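Local coordinates for choline binding protein PCPA (Streptococcus pneumoniae, PDB 4CP6) that is a pneumococcal surface antigen of the choline-binding family, built around leucine-rich repeats and probably anchored to choline on the cell wall, at residues L364-T374 and T388-I398. Sequence-based numbering, arbitrary orientation.
Sequences LKEIHIKNKST and TVKFYVTSEHI
Two neighbouring parallel strands of a parallel sheet near the C-terminal end of the leucine-rich repeat region, 366-369 and 390-393, are joined here. Four backbone hydrogen bonds hold them: Lys-390 N to Lys-365 O, Ile-367 N to Lys-390 O (2.8 Å), Tyr-392 N to Ile-367 O, and Ile-369 N to Tyr-392 O. On one face, the side chains of His-368 and Tyr-392 run side by side, and their rings meet face to face in an offset pair with little overlap. The planes are only 9° apart; His-368 CE1 sits 3.4 Å from Tyr-392 CD1. With CG between the backbone N and carbonyl carbon (chi1 54°), Glu-366 brings OE1 to His-368 NE2 for a weak hydrogen bond. Water 2 links that same oxygen to Tyr-392 OH. Glu-366 CB meets the tyrosine edge at CE1 (3.5 Å). The other face is apolar and buried. Ile-367 CD1 touches Phe-391 CE2 at 3.7 Å, Ile-369 CD1 reaches CD2 of the same ring, and Val-389 CG1 packs on Ile-367 CG1. Leu-402 of helix 396-405 covers Ile-369 and Phe-391. Past the strands, Thr-394 OG1 donates to Asn-371 O (2.8 Å). Water 3 joins Ile-369 O, Asn-371 O and Thr-394 N where the two segments separate. Such in-register parallel strands, with an apolar interior face, are typical of the leucine-rich repeat solenoid.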
loop_
_atom_site.group_PDB
_atom_site.type_symbol
_atom_site.label_atom_id
_atom_site.label_comp_id
_atom_site.label_asym_id
_atom_site.label_seq_id
_atom_site.Cartn_x
_atom_site.Cartn_y
_atom_site.Cartn_z
ATOM N N LEU A 364 22.203 -17.107 11.871
ATOM C CA LEU A 364 22.680 -16.163 12.852
ATOM C C LEU A 364 23.718 -16.771 13.737
ATOM O O LEU A 364 23.405 -17.677 14.517
ATOM C CB LEU A 364 21.516 -15.517 13.651
ATOM C CG LEU A 364 21.881 -14.361 14.579
ATOM C CD1 LEU A 364 22.626 -13.230 13.849
ATOM C CD2 LEU A 364 20.632 -13.822 15.279
ATOM N N LYS A 365 24.932 -16.257 13.644
ATOM C CA LYS A 365 26.053 -16.767 14.424
ATOM C C LYS A 365 26.343 -15.921 15.632
ATOM O O LYS A 365 26.738 -16.438 16.682
ATOM C CB LYS A 365 27.279 -16.768 13.472
ATOM C CG LYS A 365 28.651 -16.914 14.072
ATOM C CD LYS A 365 29.685 -17.024 12.940
ATOM C CE LYS A 365 30.434 -15.735 12.693
ATOM N NZ LYS A 365 31.744 -15.975 12.026
ATOM N N GLU A 366 26.161 -14.595 15.503
ATOM C CA GLU A 366 26.626 -13.720 16.565
ATOM C C GLU A 366 25.845 -12.420 16.688
ATOM O O GLU A 366 25.386 -11.893 15.675
ATOM C CB GLU A 366 28.121 -13.368 16.323
ATOM C CG GLU A 366 28.404 -12.782 14.952
ATOM C CD GLU A 366 29.857 -12.537 14.576
ATOM O OE1 GLU A 366 30.745 -12.730 15.435
ATOM O OE2 GLU A 366 30.097 -12.097 13.428
ATOM N N ILE A 367 25.715 -11.932 17.922
ATOM C CA ILE A 367 25.116 -10.640 18.262
ATOM C C ILE A 367 26.141 -9.896 19.102
ATOM O O ILE A 367 26.565 -10.394 20.160
ATOM C CB ILE A 367 23.763 -10.787 19.001
ATOM C CG1 ILE A 367 22.710 -11.509 18.141
ATOM C CG2 ILE A 367 23.246 -9.416 19.445
ATOM C CD1 ILE A 367 21.442 -11.911 18.916
ATOM N N HIS A 368 26.532 -8.700 18.646
ATOM C CA HIS A 368 27.487 -7.858 19.358
ATOM C C HIS A 368 26.740 -6.697 19.987
ATOM O O HIS A 368 26.152 -5.880 19.248
ATOM C CB HIS A 368 28.581 -7.350 18.410
ATOM C CG HIS A 368 29.380 -8.439 17.772
ATOM N ND1 HIS A 368 30.643 -8.761 18.242
ATOM C CD2 HIS A 368 29.100 -9.211 16.699
ATOM C CE1 HIS A 368 31.069 -9.754 17.481
ATOM N NE2 HIS A 368 30.179 -10.064 16.532
ATOM N N ILE A 369 26.742 -6.596 21.315
ATOM C CA ILE A 369 26.079 -5.530 22.056
ATOM C C ILE A 369 27.164 -4.560 22.468
ATOM O O ILE A 369 28.012 -4.912 23.293
ATOM C CB ILE A 369 25.293 -6.073 23.252
ATOM C CG1 ILE A 369 24.289 -7.173 22.769
ATOM C CG2 ILE A 369 24.618 -4.926 24.024
ATOM C CD1 ILE A 369 23.277 -7.666 23.817
ATOM N N LYS A 370 27.154 -3.343 21.908
ATOM C CA LYS A 370 28.243 -2.394 22.185
ATOM C C LYS A 370 28.044 -1.518 23.400
ATOM O O LYS A 370 29.016 -0.907 23.854
ATOM C CB LYS A 370 28.475 -1.524 20.939
ATOM C CG LYS A 370 28.960 -2.320 19.737
ATOM C CD LYS A 370 29.260 -1.436 18.539
ATOM C CE LYS A 370 30.617 -0.784 18.544
ATOM N NZ LYS A 370 30.689 0.289 17.514
ATOM N N ASN A 371 26.838 -1.443 23.945
ATOM C CA ASN A 371 26.526 -0.585 25.081
ATOM C C ASN A 371 27.279 -0.973 26.356
ATOM O O ASN A 371 27.622 -2.151 26.533
ATOM C CB ASN A 371 25.030 -0.525 25.312
ATOM C CG ASN A 371 24.630 0.410 26.437
ATOM O OD1 ASN A 371 24.298 -0.025 27.547
ATOM N ND2 ASN A 371 24.719 1.728 26.204
ATOM N N LYS A 372 27.539 0.030 27.232
ATOM C CA LYS A 372 28.289 -0.152 28.499
ATOM C C LYS A 372 27.532 0.373 29.726
ATOM O O LYS A 372 28.157 0.579 30.777
ATOM C CB LYS A 372 29.639 0.578 28.400
ATOM C CG LYS A 372 30.561 0.090 27.311
ATOM C CD LYS A 372 31.774 1.000 27.208
ATOM C CE LYS A 372 32.797 0.426 26.261
ATOM N NZ LYS A 372 34.052 1.221 26.269
ATOM N N SER A 373 26.202 0.583 29.622
ATOM C CA SER A 373 25.399 1.090 30.731
ATOM C C SER A 373 25.273 0.103 31.891
ATOM O O SER A 373 25.079 -1.100 31.685
ATOM C CB SER A 373 24.007 1.496 30.254
ATOM O OG SER A 373 23.159 1.798 31.353
ATOM N N THR A 374 25.321 0.638 33.126
ATOM C CA THR A 374 25.115 -0.171 34.329
ATOM C C THR A 374 23.612 -0.494 34.474
ATOM O O THR A 374 23.245 -1.384 35.245
ATOM C CB THR A 374 25.656 0.567 35.581
ATOM O OG1 THR A 374 25.052 1.863 35.664
ATOM C CG2 THR A 374 27.182 0.701 35.574
ATOM N N THR A 388 22.186 -21.499 19.627
ATOM C CA THR A 388 23.552 -21.486 19.081
ATOM C C THR A 388 24.101 -20.081 18.828
ATOM O O THR A 388 25.301 -19.923 18.590
ATOM C CB THR A 388 23.588 -22.282 17.801
ATOM O OG1 THR A 388 22.531 -21.824 16.961
ATOM C CG2 THR A 388 23.463 -23.774 18.058
ATOM N N VAL A 389 23.244 -19.054 18.843
ATOM C CA VAL A 389 23.735 -17.701 18.614
ATOM C C VAL A 389 24.660 -17.318 19.773
ATOM O O VAL A 389 24.318 -17.544 20.935
ATOM C CB VAL A 389 22.562 -16.689 18.500
ATOM C CG1 VAL A 389 23.089 -15.261 18.305
ATOM C CG2 VAL A 389 21.621 -17.057 17.350
ATOM N N LYS A 390 25.809 -16.716 19.454
ATOM C CA LYS A 390 26.758 -16.258 20.448
ATOM C C LYS A 390 26.573 -14.779 20.703
ATOM O O LYS A 390 26.407 -14.006 19.739
ATOM C CB LYS A 390 28.200 -16.464 19.971
ATOM C CG LYS A 390 28.484 -17.749 19.255
ATOM C CD LYS A 390 29.781 -17.630 18.515
ATOM C CE LYS A 390 29.713 -18.489 17.301
ATOM N NZ LYS A 390 30.053 -19.908 17.574
ATOM N N PHE A 391 26.653 -14.370 21.962
ATOM C CA PHE A 391 26.629 -12.952 22.289
ATOM C C PHE A 391 27.999 -12.476 22.669
ATOM O O PHE A 391 28.725 -13.184 23.398
ATOM C CB PHE A 391 25.693 -12.655 23.454
ATOM C CG PHE A 391 24.218 -12.662 23.123
ATOM C CD1 PHE A 391 23.480 -13.839 23.185
ATOM C CD2 PHE A 391 23.556 -11.480 22.809
ATOM C CE1 PHE A 391 22.107 -13.836 22.916
ATOM C CE2 PHE A 391 22.183 -11.479 22.530
ATOM C CZ PHE A 391 21.468 -12.656 22.580
ATOM N N TYR A 392 28.321 -11.229 22.301
ATOM C CA TYR A 392 29.575 -10.555 22.648
ATOM C C TYR A 392 29.134 -9.293 23.385
ATOM O O TYR A 392 28.396 -8.456 22.816
ATOM C CB TYR A 392 30.437 -10.263 21.403
ATOM C CG TYR A 392 30.848 -11.494 20.616
ATOM C CD1 TYR A 392 29.979 -12.093 19.714
ATOM C CD2 TYR A 392 32.107 -12.082 20.798
ATOM C CE1 TYR A 392 30.342 -13.246 19.008
ATOM C CE2 TYR A 392 32.483 -13.225 20.087
ATOM C CZ TYR A 392 31.594 -13.807 19.195
ATOM O OH TYR A 392 31.945 -14.938 18.469
ATOM N N VAL A 393 29.521 -9.155 24.657
ATOM C CA VAL A 393 29.072 -8.041 25.499
ATOM C C VAL A 393 30.270 -7.344 26.162
ATOM O O VAL A 393 31.378 -7.886 26.139
ATOM C CB VAL A 393 28.016 -8.468 26.547
ATOM C CG1 VAL A 393 26.796 -9.106 25.870
ATOM C CG2 VAL A 393 28.605 -9.429 27.583
ATOM N N THR A 394 30.040 -6.166 26.762
ATOM C CA THR A 394 31.139 -5.373 27.317
ATOM C C THR A 394 31.381 -5.609 28.785
ATOM O O THR A 394 32.431 -5.196 29.277
ATOM C CB THR A 394 30.887 -3.866 27.066
ATOM O OG1 THR A 394 29.716 -3.483 27.777
ATOM C CG2 THR A 394 30.779 -3.529 25.583
ATOM N N SER A 395 30.425 -6.205 29.524
ATOM C CA SER A 395 30.626 -6.396 30.964
ATOM C C SER A 395 29.972 -7.646 31.494
ATOM O O SER A 395 29.021 -8.157 30.896
ATOM C CB SER A 395 30.057 -5.207 31.729
ATOM O OG SER A 395 28.633 -5.185 31.702
ATOM N N GLU A 396 30.405 -8.080 32.682
ATOM C CA GLU A 396 29.787 -9.197 33.381
ATOM C C GLU A 396 28.340 -8.843 33.755
ATOM O O GLU A 396 27.497 -9.733 33.702
ATOM C CB GLU A 396 30.603 -9.579 34.637
ATOM C CG GLU A 396 31.884 -10.342 34.312
ATOM C CD GLU A 396 31.754 -11.698 33.634
ATOM O OE1 GLU A 396 30.733 -12.390 33.840
ATOM O OE2 GLU A 396 32.710 -12.093 32.931
ATOM N N HIS A 397 28.023 -7.556 34.085
ATOM C CA HIS A 397 26.648 -7.162 34.418
ATOM C C HIS A 397 25.733 -7.374 33.207
ATOM O O HIS A 397 24.654 -7.948 33.356
ATOM C CB HIS A 397 26.536 -5.716 34.913
ATOM C CG HIS A 397 25.119 -5.284 35.158
ATOM N ND1 HIS A 397 24.312 -5.944 36.073
ATOM C CD2 HIS A 397 24.384 -4.325 34.541
ATOM C CE1 HIS A 397 23.138 -5.334 36.027
ATOM N NE2 HIS A 397 23.135 -4.348 35.125
ATOM N N ILE A 398 26.168 -6.950 32.011
ATOM C CA ILE A 398 25.317 -7.164 30.830
ATOM C C ILE A 398 25.128 -8.676 30.553
ATOM O O ILE A 398 24.016 -9.100 30.240
ATOM C CB ILE A 398 25.833 -6.343 29.654
ATOM C CG1 ILE A 398 25.547 -4.861 29.971
ATOM C CG2 ILE A 398 25.148 -6.772 28.321
ATOM C CD1 ILE A 398 26.277 -3.833 29.068
HETATM O O HOH W 1 23.810 -20.077 15.319
HETATM O O HOH W 2 30.984 -15.371 15.947
HETATM O O HOH W 3 27.445 -5.062 26.002
HETATM O O HOH W 4 27.385 -2.860 32.371
#